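Local atomic coordinates of alpha-1,6-mannanase (Bacteroides thetaiotaomicron, PDB entry 4V1S), a protein that probably hydrolyses alpha-1,6-mannosidic linkages within mannan, as a family 76 glycoside hydrolase of a gut bacterium. Residues 45-50 against 386-391; 79-84 against 125-130; 88-93 against 380-385; 138-143 against 172-177. All coordinates share one frame; numbering follows the deposited sequence.

Interaction 1. Residues 45-50 against 386-391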
# COMPACT_ATOMS: atom_id res chain seq x y z
N ASP A 45 0.75 20.22 -12.28
CA ASP A 45 0.68 19.21 -13.29
C ASP A 45 1.15 17.91 -12.67
O ASP A 45 2.28 17.48 -12.88
CB ASP A 45 1.56 19.62 -14.45
CG ASP A 45 1.40 18.75 -15.66
OD1 ASP A 45 0.65 17.74 -15.57
OD2 ASP A 45 2.02 19.09 -16.70
N TYR A 46 0.26 17.29 -11.90
CA TYR A 46 0.58 16.04 -11.21
C TYR A 46 1.06 14.95 -12.14
O TYR A 46 1.95 14.19 -11.79
CB TYR A 46 -0.63 15.52 -10.41
CG TYR A 46 -1.09 16.50 -9.36
CD1 TYR A 46 -0.31 16.78 -8.25
CD2 TYR A 46 -2.30 17.19 -9.49
CE1 TYR A 46 -0.70 17.73 -7.31
CE2 TYR A 46 -2.71 18.12 -8.55
CZ TYR A 46 -1.90 18.39 -7.46
OH TYR A 46 -2.29 19.31 -6.52
N TYR A 47 0.46 14.85 -13.32
CA TYR A 47 0.84 13.82 -14.26
C TYR A 47 2.30 13.95 -14.71
O TYR A 47 3.06 12.97 -14.72
CB TYR A 47 -0.08 13.90 -15.46
CG TYR A 47 -0.08 12.70 -16.41
CD1 TYR A 47 -0.44 11.43 -15.97
CD2 TYR A 47 0.22 12.85 -17.74
CE1 TYR A 47 -0.47 10.35 -16.83
CE2 TYR A 47 0.21 11.78 -18.62
CZ TYR A 47 -0.15 10.53 -18.15
OH TYR A 47 -0.20 9.47 -19.03
N THR A 48 2.69 15.18 -15.05
CA THR A 48 4.10 15.46 -15.34
C THR A 48 5.01 15.17 -14.15
O THR A 48 6.06 14.59 -14.29
CB THR A 48 4.30 16.90 -15.85
OG1 THR A 48 3.64 16.97 -17.13
CG2 THR A 48 5.74 17.22 -16.03
N TRP A 49 4.58 15.56 -12.96
CA TRP A 49 5.37 15.29 -11.78
C TRP A 49 5.61 13.80 -11.63
O TRP A 49 6.69 13.40 -11.29
CB TRP A 49 4.69 15.80 -10.51
CG TRP A 49 4.54 17.28 -10.43
CD1 TRP A 49 4.98 18.20 -11.32
CD2 TRP A 49 3.89 18.00 -9.38
NE1 TRP A 49 4.63 19.47 -10.89
CE2 TRP A 49 3.97 19.37 -9.70
CE3 TRP A 49 3.26 17.62 -8.19
CZ2 TRP A 49 3.44 20.37 -8.86
CZ3 TRP A 49 2.72 18.61 -7.37
CH2 TRP A 49 2.81 19.97 -7.72
N CYS A 50 4.58 13.01 -11.94
CA CYS A 50 4.73 11.56 -11.86
C CYS A 50 5.75 11.07 -12.86
O CYS A 50 6.68 10.36 -12.50
CB CYS A 50 3.40 10.86 -12.09
SG CYS A 50 3.50 9.06 -12.03
N ARG A 386 -2.07 9.27 -8.56
CA ARG A 386 -3.38 9.37 -7.91
C ARG A 386 -3.98 10.77 -8.01
O ARG A 386 -5.16 10.95 -8.36
CB ARG A 386 -3.31 8.95 -6.46
CG ARG A 386 -2.98 7.48 -6.27
CD ARG A 386 -4.18 6.62 -6.53
NE ARG A 386 -4.99 6.47 -5.35
CZ ARG A 386 -6.29 6.25 -5.30
NH1 ARG A 386 -6.99 6.18 -6.40
NH2 ARG A 386 -6.88 6.07 -4.12
N ALA A 387 -3.17 11.75 -7.68
CA ALA A 387 -3.58 13.15 -7.78
C ALA A 387 -3.97 13.51 -9.23
O ALA A 387 -4.94 14.19 -9.44
CB ALA A 387 -2.47 14.05 -7.28
N ALA A 388 -3.21 13.03 -10.20
CA ALA A 388 -3.53 13.27 -11.60
C ALA A 388 -4.90 12.72 -11.97
O ALA A 388 -5.68 13.35 -12.68
CB ALA A 388 -2.44 12.67 -12.49
N ASN A 389 -5.21 11.54 -11.45
CA ASN A 389 -6.49 10.90 -11.72
C ASN A 389 -7.64 11.71 -11.12
O ASN A 389 -8.63 11.94 -11.77
CB ASN A 389 -6.47 9.46 -11.20
CG ASN A 389 -7.65 8.65 -11.67
OD1 ASN A 389 -8.19 8.89 -12.75
ND2 ASN A 389 -8.07 7.71 -10.86
N TYR A 390 -7.49 12.13 -9.86
CA TYR A 390 -8.56 12.90 -9.22
C TYR A 390 -8.72 14.32 -9.80
O TYR A 390 -9.82 14.84 -9.84
CB TYR A 390 -8.43 12.88 -7.69
CG TYR A 390 -8.99 11.60 -7.16
CD1 TYR A 390 -8.20 10.46 -7.07
CD2 TYR A 390 -10.33 11.51 -6.80
CE1 TYR A 390 -8.70 9.27 -6.63
CE2 TYR A 390 -10.86 10.34 -6.34
CZ TYR A 390 -10.07 9.21 -6.27
OH TYR A 390 -10.63 8.04 -5.80
N LYS A 391 -7.62 14.90 -10.28
CA LYS A 391 -7.71 16.19 -10.98
C LYS A 391 -8.56 16.00 -12.26
O LYS A 391 -9.42 16.81 -12.56
CB LYS A 391 -6.31 16.70 -11.32
CG LYS A 391 -6.30 18.03 -12.06
CD LYS A 391 -4.89 18.56 -12.34
CE LYS A 391 -4.96 19.88 -13.10
NZ LYS A 391 -3.62 20.47 -13.35
O HOH W 1 -2.38 18.66 -15.14

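Interaction 2. Residues 79-84 against 125-130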
# COMPACT_ATOMS: atom_id res chain seq x y z
N SER A 79 16.24 -5.10 -5.71
CA SER A 79 15.28 -4.57 -4.74
C SER A 79 14.41 -5.63 -4.09
O SER A 79 14.02 -6.64 -4.70
CB SER A 79 14.38 -3.56 -5.42
OG SER A 79 13.68 -4.12 -6.53
N PHE A 80 14.10 -5.40 -2.82
CA PHE A 80 13.03 -6.10 -2.17
C PHE A 80 11.73 -5.79 -2.88
O PHE A 80 11.61 -4.80 -3.60
CB PHE A 80 12.93 -5.70 -0.71
CG PHE A 80 14.13 -6.08 0.12
CD1 PHE A 80 14.38 -7.40 0.43
CD2 PHE A 80 15.00 -5.12 0.60
CE1 PHE A 80 15.48 -7.77 1.17
CE2 PHE A 80 16.10 -5.48 1.36
CZ PHE A 80 16.33 -6.81 1.65
N ILE A 81 10.74 -6.65 -2.70
CA ILE A 81 9.51 -6.53 -3.46
C ILE A 81 8.79 -5.19 -3.20
O ILE A 81 8.16 -4.60 -4.12
CB ILE A 81 8.60 -7.76 -3.23
CG1 ILE A 81 7.53 -7.85 -4.30
CG2 ILE A 81 7.97 -7.75 -1.84
CD1 ILE A 81 6.73 -9.13 -4.23
N TRP A 82 8.89 -4.69 -1.97
CA TRP A 82 8.02 -3.55 -1.54
C TRP A 82 8.07 -2.35 -2.50
O TRP A 82 7.04 -1.84 -2.91
CB TRP A 82 8.45 -3.12 -0.13
CG TRP A 82 7.50 -2.25 0.59
CD1 TRP A 82 6.39 -1.64 0.12
CD2 TRP A 82 7.65 -1.83 1.93
NE1 TRP A 82 5.79 -0.89 1.11
CE2 TRP A 82 6.56 -0.98 2.24
CE3 TRP A 82 8.62 -2.07 2.92
CZ2 TRP A 82 6.41 -0.39 3.48
CZ3 TRP A 82 8.44 -1.51 4.17
CH2 TRP A 82 7.36 -0.66 4.43
N GLY A 83 9.27 -1.86 -2.85
CA GLY A 83 9.36 -0.67 -3.70
C GLY A 83 8.74 -0.88 -5.06
O GLY A 83 8.22 0.04 -5.65
N ASN A 84 8.79 -2.13 -5.55
CA ASN A 84 8.16 -2.48 -6.79
C ASN A 84 6.65 -2.46 -6.73
O ASN A 84 5.99 -2.27 -7.75
CB ASN A 84 8.60 -3.89 -7.25
CG ASN A 84 10.09 -3.96 -7.49
OD1 ASN A 84 10.58 -3.59 -8.55
ND2 ASN A 84 10.82 -4.36 -6.48
N ALA A 125 2.09 -21.68 -3.13
CA ALA A 125 2.66 -20.61 -3.96
C ALA A 125 2.49 -19.25 -3.29
O ALA A 125 1.53 -19.03 -2.55
CB ALA A 125 1.93 -20.59 -5.30
N GLY A 126 3.39 -18.33 -3.60
CA GLY A 126 3.26 -17.00 -3.09
C GLY A 126 4.49 -16.19 -3.46
O GLY A 126 5.54 -16.74 -3.83
N TYR A 127 4.36 -14.87 -3.39
CA TYR A 127 5.50 -14.00 -3.67
C TYR A 127 6.51 -14.00 -2.51
O TYR A 127 6.13 -14.07 -1.36
CB TYR A 127 5.04 -12.56 -3.90
CG TYR A 127 4.32 -12.33 -5.22
CD1 TYR A 127 5.03 -12.22 -6.42
CD2 TYR A 127 2.94 -12.25 -5.28
CE1 TYR A 127 4.37 -12.08 -7.65
CE2 TYR A 127 2.28 -12.07 -6.50
CZ TYR A 127 3.00 -11.98 -7.69
OH TYR A 127 2.32 -11.80 -8.88
N ALA A 128 7.79 -13.91 -2.88
CA ALA A 128 8.95 -13.74 -1.98
C ALA A 128 9.41 -12.30 -1.93
O ALA A 128 9.11 -11.49 -2.83
CB ALA A 128 10.07 -14.67 -2.41
N THR A 129 10.19 -12.01 -0.89
CA THR A 129 10.68 -10.68 -0.68
C THR A 129 11.77 -10.30 -1.70
O THR A 129 11.95 -9.13 -2.03
CB THR A 129 11.20 -10.49 0.76
OG1 THR A 129 11.19 -9.10 1.08
CG2 THR A 129 12.54 -11.14 0.98
N LEU A 130 12.48 -11.31 -2.20
CA LEU A 130 13.49 -11.13 -3.23
C LEU A 130 13.23 -12.11 -4.38
O LEU A 130 12.47 -13.06 -4.24
CB LEU A 130 14.87 -11.39 -2.63
CG LEU A 130 15.47 -10.29 -1.74
CD1 LEU A 130 16.64 -10.81 -0.93
CD2 LEU A 130 15.88 -9.07 -2.56

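Interaction 3. Residues 88-93 against 380-385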
# COMPACT_ATOMS: atom_id res chain seq x y z
N LEU A 88 3.94 -0.89 -9.28
CA LEU A 88 2.73 -1.58 -9.73
C LEU A 88 1.49 -0.68 -9.54
O LEU A 88 0.65 -0.55 -10.43
CB LEU A 88 2.56 -2.87 -8.94
CG LEU A 88 1.34 -3.73 -9.20
CD1 LEU A 88 1.35 -4.25 -10.62
CD2 LEU A 88 1.25 -4.88 -8.19
N TYR A 89 1.35 -0.11 -8.35
CA TYR A 89 0.23 0.80 -8.05
C TYR A 89 0.21 2.01 -9.01
O TYR A 89 -0.84 2.48 -9.44
CB TYR A 89 0.34 1.32 -6.63
CG TYR A 89 0.14 0.35 -5.50
CD1 TYR A 89 -0.30 -0.96 -5.69
CD2 TYR A 89 0.39 0.77 -4.18
CE1 TYR A 89 -0.44 -1.83 -4.59
CE2 TYR A 89 0.20 -0.06 -3.09
CZ TYR A 89 -0.24 -1.37 -3.28
OH TYR A 89 -0.46 -2.19 -2.17
N THR A 90 1.39 2.52 -9.32
CA THR A 90 1.52 3.71 -10.16
C THR A 90 1.07 3.43 -11.58
O THR A 90 0.24 4.14 -12.15
CB THR A 90 2.96 4.23 -10.18
OG1 THR A 90 3.34 4.52 -8.84
CG2 THR A 90 3.08 5.45 -11.02
N TYR A 91 1.59 2.34 -12.14
CA TYR A 91 1.23 2.01 -13.53
C TYR A 91 -0.25 1.64 -13.65
O TYR A 91 -0.93 2.00 -14.62
CB TYR A 91 2.12 0.88 -14.08
CG TYR A 91 3.61 1.11 -13.97
CD1 TYR A 91 4.19 2.32 -14.27
CD2 TYR A 91 4.45 0.06 -13.61
CE1 TYR A 91 5.56 2.50 -14.13
CE2 TYR A 91 5.82 0.22 -13.53
CZ TYR A 91 6.39 1.42 -13.83
OH TYR A 91 7.79 1.55 -13.69
N THR A 92 -0.75 0.93 -12.66
CA THR A 92 -2.16 0.63 -12.61
C THR A 92 -3.03 1.88 -12.61
O THR A 92 -3.96 2.00 -13.41
CB THR A 92 -2.47 -0.24 -11.41
OG1 THR A 92 -1.75 -1.47 -11.52
CG2 THR A 92 -3.99 -0.49 -11.30
N GLU A 93 -2.71 2.84 -11.74
CA GLU A 93 -3.45 4.10 -11.74
C GLU A 93 -3.29 4.84 -13.07
O GLU A 93 -4.23 5.48 -13.55
CB GLU A 93 -3.04 4.97 -10.57
CG GLU A 93 -3.91 6.19 -10.31
CD GLU A 93 -5.28 5.89 -9.68
OE1 GLU A 93 -5.75 4.75 -9.73
OE2 GLU A 93 -5.91 6.84 -9.14
N ALA A 380 6.12 8.36 -3.87
CA ALA A 380 5.82 9.70 -4.38
C ALA A 380 5.22 9.65 -5.79
O ALA A 380 4.24 10.30 -6.05
CB ALA A 380 7.06 10.57 -4.34
N ALA A 381 5.81 8.84 -6.67
CA ALA A 381 5.27 8.68 -8.00
C ALA A 381 3.82 8.22 -7.95
O ALA A 381 2.97 8.71 -8.70
CB ALA A 381 6.12 7.71 -8.80
N TYR A 382 3.54 7.26 -7.06
CA TYR A 382 2.19 6.74 -6.91
C TYR A 382 1.20 7.84 -6.49
O TYR A 382 0.15 8.02 -7.11
CB TYR A 382 2.20 5.57 -5.93
CG TYR A 382 0.85 5.08 -5.48
CD1 TYR A 382 -0.15 4.80 -6.39
CD2 TYR A 382 0.57 4.86 -4.13
CE1 TYR A 382 -1.41 4.34 -5.98
CE2 TYR A 382 -0.67 4.43 -3.70
CZ TYR A 382 -1.67 4.15 -4.62
OH TYR A 382 -2.89 3.73 -4.16
N MET A 383 1.60 8.64 -5.50
CA MET A 383 0.76 9.78 -5.08
C MET A 383 0.51 10.76 -6.22
O MET A 383 -0.61 11.25 -6.40
CB MET A 383 1.39 10.49 -3.92
CG MET A 383 1.35 9.68 -2.64
SD MET A 383 -0.28 9.34 -1.96
CE MET A 383 -0.66 7.75 -2.67
N TYR A 384 1.54 11.02 -7.01
CA TYR A 384 1.34 11.95 -8.12
C TYR A 384 0.36 11.43 -9.14
O TYR A 384 -0.43 12.20 -9.69
CB TYR A 384 2.67 12.36 -8.80
CG TYR A 384 3.64 13.09 -7.92
CD1 TYR A 384 3.22 14.00 -6.96
CD2 TYR A 384 5.01 12.85 -8.04
CE1 TYR A 384 4.13 14.62 -6.11
CE2 TYR A 384 5.96 13.53 -7.25
CZ TYR A 384 5.49 14.41 -6.28
OH TYR A 384 6.38 15.07 -5.48
N MET A 385 0.42 10.14 -9.45
CA MET A 385 -0.49 9.57 -10.41
C MET A 385 -1.93 9.58 -9.85
O MET A 385 -2.90 9.83 -10.58
CB MET A 385 -0.06 8.16 -10.81
CG MET A 385 -0.83 7.61 -12.00
SD MET A 385 -0.51 8.43 -13.54
CE MET A 385 0.91 7.52 -14.12

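Interaction 4. Residues 138-143 against 172-177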
# COMPACT_ATOMS: atom_id res chain seq x y z
N PRO A 138 12.52 -19.63 -0.55
CA PRO A 138 12.18 -18.22 -0.52
C PRO A 138 11.93 -17.72 0.90
O PRO A 138 11.68 -18.52 1.81
CB PRO A 138 10.87 -18.18 -1.31
CG PRO A 138 10.19 -19.46 -0.85
CD PRO A 138 11.32 -20.46 -0.71
N ASP A 139 12.04 -16.41 1.07
CA ASP A 139 11.74 -15.72 2.33
C ASP A 139 10.44 -14.98 2.06
O ASP A 139 10.43 -13.99 1.32
CB ASP A 139 12.88 -14.77 2.69
CG ASP A 139 12.88 -14.33 4.15
OD1 ASP A 139 12.16 -14.89 5.01
OD2 ASP A 139 13.66 -13.38 4.45
N ARG A 140 9.34 -15.50 2.62
CA ARG A 140 8.01 -14.96 2.26
C ARG A 140 7.28 -14.36 3.44
O ARG A 140 7.47 -14.81 4.59
CB ARG A 140 7.15 -16.02 1.59
CG ARG A 140 7.82 -16.65 0.37
CD ARG A 140 6.88 -17.47 -0.47
NE ARG A 140 6.45 -18.69 0.24
CZ ARG A 140 5.77 -19.68 -0.33
NH1 ARG A 140 5.44 -19.61 -1.60
NH2 ARG A 140 5.44 -20.76 0.36
N PHE A 141 6.53 -13.29 3.14
CA PHE A 141 5.84 -12.43 4.10
C PHE A 141 4.38 -12.32 3.76
O PHE A 141 4.03 -12.08 2.62
CB PHE A 141 6.51 -11.05 4.11
CG PHE A 141 7.94 -11.10 4.59
CD1 PHE A 141 8.96 -11.53 3.72
CD2 PHE A 141 8.26 -10.80 5.88
CE1 PHE A 141 10.27 -11.60 4.13
CE2 PHE A 141 9.58 -10.89 6.32
CZ PHE A 141 10.57 -11.31 5.45
N TYR A 142 3.54 -12.50 4.77
CA TYR A 142 2.11 -12.53 4.51
C TYR A 142 1.63 -11.11 4.16
O TYR A 142 0.73 -10.97 3.34
CB TYR A 142 1.33 -13.15 5.68
CG TYR A 142 1.73 -14.59 5.94
CD1 TYR A 142 1.33 -15.59 5.08
CD2 TYR A 142 2.56 -14.94 7.00
CE1 TYR A 142 1.71 -16.93 5.30
CE2 TYR A 142 2.94 -16.26 7.21
CZ TYR A 142 2.50 -17.25 6.35
OH TYR A 142 2.85 -18.58 6.54
N ASP A 143 2.26 -10.08 4.73
CA ASP A 143 1.90 -8.72 4.39
C ASP A 143 2.28 -8.35 2.95
O ASP A 143 1.45 -7.81 2.22
CB ASP A 143 2.41 -7.68 5.40
CG ASP A 143 3.92 -7.63 5.53
OD1 ASP A 143 4.59 -8.62 5.17
OD2 ASP A 143 4.45 -6.61 6.02
N LEU A 172 -3.31 -13.53 -2.42
CA LEU A 172 -4.25 -13.46 -1.30
C LEU A 172 -4.37 -14.84 -0.63
O LEU A 172 -4.41 -14.93 0.60
CB LEU A 172 -5.60 -12.92 -1.73
CG LEU A 172 -6.62 -12.84 -0.58
CD1 LEU A 172 -6.06 -12.07 0.62
CD2 LEU A 172 -7.92 -12.22 -1.07
N ALA A 173 -4.38 -15.92 -1.41
CA ALA A 173 -4.43 -17.26 -0.80
C ALA A 173 -3.20 -17.48 0.08
O ALA A 173 -3.27 -18.10 1.17
CB ALA A 173 -4.51 -18.32 -1.86
N PHE A 174 -2.07 -16.95 -0.36
CA PHE A 174 -0.90 -17.04 0.48
C PHE A 174 -1.10 -16.29 1.78
O PHE A 174 -0.83 -16.83 2.86
CB PHE A 174 0.38 -16.61 -0.24
CG PHE A 174 1.61 -16.82 0.61
CD1 PHE A 174 2.10 -18.09 0.80
CD2 PHE A 174 2.18 -15.79 1.33
CE1 PHE A 174 3.18 -18.32 1.65
CE2 PHE A 174 3.25 -16.01 2.17
CZ PHE A 174 3.76 -17.27 2.32
N SER A 175 -1.54 -15.05 1.70
CA SER A 175 -1.77 -14.26 2.93
C SER A 175 -2.75 -15.00 3.86
O SER A 175 -2.58 -15.05 5.09
CB SER A 175 -2.30 -12.87 2.60
OG SER A 175 -1.38 -12.11 1.86
N LEU A 176 -3.82 -15.56 3.27
CA LEU A 176 -4.82 -16.24 4.10
C LEU A 176 -4.30 -17.53 4.73
O LEU A 176 -4.83 -17.98 5.78
CB LEU A 176 -6.09 -16.53 3.29
CG LEU A 176 -6.96 -15.32 3.00
CD1 LEU A 176 -7.97 -15.64 1.91
CD2 LEU A 176 -7.68 -14.78 4.24
N SER A 177 -3.23 -18.10 4.16
CA SER A 177 -2.64 -19.30 4.72
C SER A 177 -1.86 -18.93 6.00
O SER A 177 -1.48 -19.82 6.78
CB SER A 177 -1.70 -20.02 3.75
OG SER A 177 -0.44 -19.36 3.58
O HOH W 2 1.39 -20.41 5.29

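Interaction 1. Residues 45-50 against 386-391
Y46 CG lies anti to its own carbonyl carbon (chi1 -61°), which sets the phenol ring where the methyl group of A387 can sit over one of its faces. K391 contributes a fully extended chain, every torsion near 180°, and passes the edge of the same ring close to its plane, CD 4.1 Å from Y46 CD2. The A387 methyl is the closer partner: its CB stands 3.7 Å from the centroid of the Y46 ring in a CH-pi contact, displaced toward the rim. Beside it the backbone of A388 meets the foot of the same side chain, A388 N lying 3.6 Å from Y46 CB. The A388 methyl touches the backbone of the next residue, CB 3.7 Å from Y47 N.

Two adjacent alanines thus let helix 374-394 approach helix 46-61 closely, the short segments running nearly antiparallel at 159° with axes 8.4 Å apart. This packing joins helices near the two ends of the chain, consistent with closure of the (alpha/alpha)6 barrel of the six-hairpin glycosidases.

D45 is the N-cap of helix 46-61: OD1 accepts a weak bond from T48 N, while T48 OG1 meets OD2 from above the carboxylate plane at 2.7 Å. The polar ends find partners elsewhere too, Y46 OH at N344 of helix 334-350 and Y47 OH at E101. K391 NZ donates to N44 O and, at 2.8 Å, to a water that in turn donates to D45 OD1, so lysine and aspartate are coupled through solvent, their charged atoms 5.5 Å apart (NZ to OD1).

Interaction 2. Residues 79-84 against 125-130
I81 and T129 join the N-terminal end of helix 81-97 to the loop that leaves the beta-hairpin of strands 117-121 and 124-127, a junction at one end of a helix of the probable (alpha/alpha)6 barrel. The I81 side chain runs along this loop. Its CB lies 3.8 Å from the carbonyl oxygens of both A128 and T129. The CG2 branch stays near the A128 carbonyl as well, O at 4.0 Å. CG1, anti to the backbone N (chi1 -163°), carries CD1 outward to the end of the hairpin, where CD1 meets A128 O at 3.6 Å and Y127 CB at 3.8 Å. The isoleucine and tyrosine side chains cross at about a right angle.

The backbone adds one hydrogen bond, I81 N to T129 O at 2.8 Å, clearly bent at the hydrogen (133°). The same oxygen also receives a CA-H contact from F80, so two groups converge on it. The T129 and F80 side chains lie side by side, pointing the same way, with OG1 near F80 CD1 and hydrogen-bonded to E144 of helix 142-159. Beyond it, the partly exposed L130 crosses the phenylalanine obliquely, its CD2 methyl resting 3.7 Å from F80 CD1.

Interaction 3. Residues 88-93 against 380-385
Two long helices, 81-97 and 374-394, lie side by side here and run the same way, as neighbouring helices of the inner ring do in an (alpha/alpha)6 barrel. The segments' axes come within 8.4 Å at 19°. Y89 CB sits over one face of the Y382 ring, 3.7 Å from its centroid, in a CH-pi contact offset toward CD1 and CE1. The Y89 ring follows with its edge, CD2 lying 3.8 Å from Y382 CE2. This edge-to-face pair has centroids 5.2 Å apart and planes inclined at 54°. The Y382 ring reaches this place because its CG is anti to the backbone N (chi1 170°), and its hydroxyl is tied to D321. With an alanine in place of Y382, the Y89 CB and ring edge would probably face a gap, and D321 would lose that hydroxyl partner.

Where the backbones are nearest, T90 OG1 packs 3.2 Å from Y382 CA while its hydrogen bond goes to F86 O within its own helix. One turn on, M385 CG rests against both T90 O (3.6 Å) and E93 CB (3.7 Å), which lie on the same side of it. The E93 carboxylate reaches along helix 374-394 to R386 and N389. Around the pair, C50 of helix 46-61 touches T90 and M385, W102 of helix 99-114 meets M385, helix 142-159 packs on Y89, and F317 of helix 313-330 abuts Y382.

Interaction 4. Residues 138-143 against 172-177
F174 is wedged between Y142 and R140, which approach its ring from opposite sides of the plane. Its CG is anti to the backbone N (chi1 -175°), which extends the ring from helix 162-177 toward the loop before helix 142-159. Y142 lies over one face in an offset arrangement: the planes are only 15° apart, but the centroids are 4.8 Å from each other and the rings barely overlap. Contact is made by the rim, Y142 CD1 to F174 CE2 at 3.5 Å.

R140 comes obliquely from the other side. Its CB touches F174 CZ, and F174 CE1 lies over a face of the guanidinium group, 3.5 Å from R140 CZ, the two planes being inclined at 48°. E191 salt-bridges R140 NE and I124 O accepts from NH1, fixing the guanidinium group in rotation. Replacing F174 by a serine would probably open a gap between Y142 and R140 and deprive both of the ring they pack on.

The edge of Y142 also meets backbone, with F174 O in the ring plane 3.3 Å from CD1. S177 OG donates to that oxygen and receives a bond from a water, which lies 2.7 Å from Y142 OH. S175 OG donates to Y142 O at 2.8 Å, in the carbonyl plane, so one bond ties helix 162-177 to the start of helix 142-159. Beyond the contact, S175 touches T208 of helix 202-219, L176 packs on helix 222-239, and R140 rests on H118 and Y121 of strand 117-121.

In the fold
Interactions 1 and 3 adjoin, centres 9 Å apart, and share helix 374-394; they touch where C50 SG of interaction 1 packs on A381 O of interaction 3. Helix 81-97 then leads from interaction 3 to interaction 2, 18 Å away between centres. Interaction 2 meets interaction 4, centres 11 Å apart, through the loop after strand 124-127, where T129 N probably hydrogen-bonds D139 O. Interactions 1 and 4 lie on opposite sides of the chain's centre, their centres 32 Å apart. Along the sequence interaction 1 encloses the others, and the segments of interactions 2 and 3 alternate. The C-terminal helix is thereby packed against early helices, consistent with a closed helical barrel.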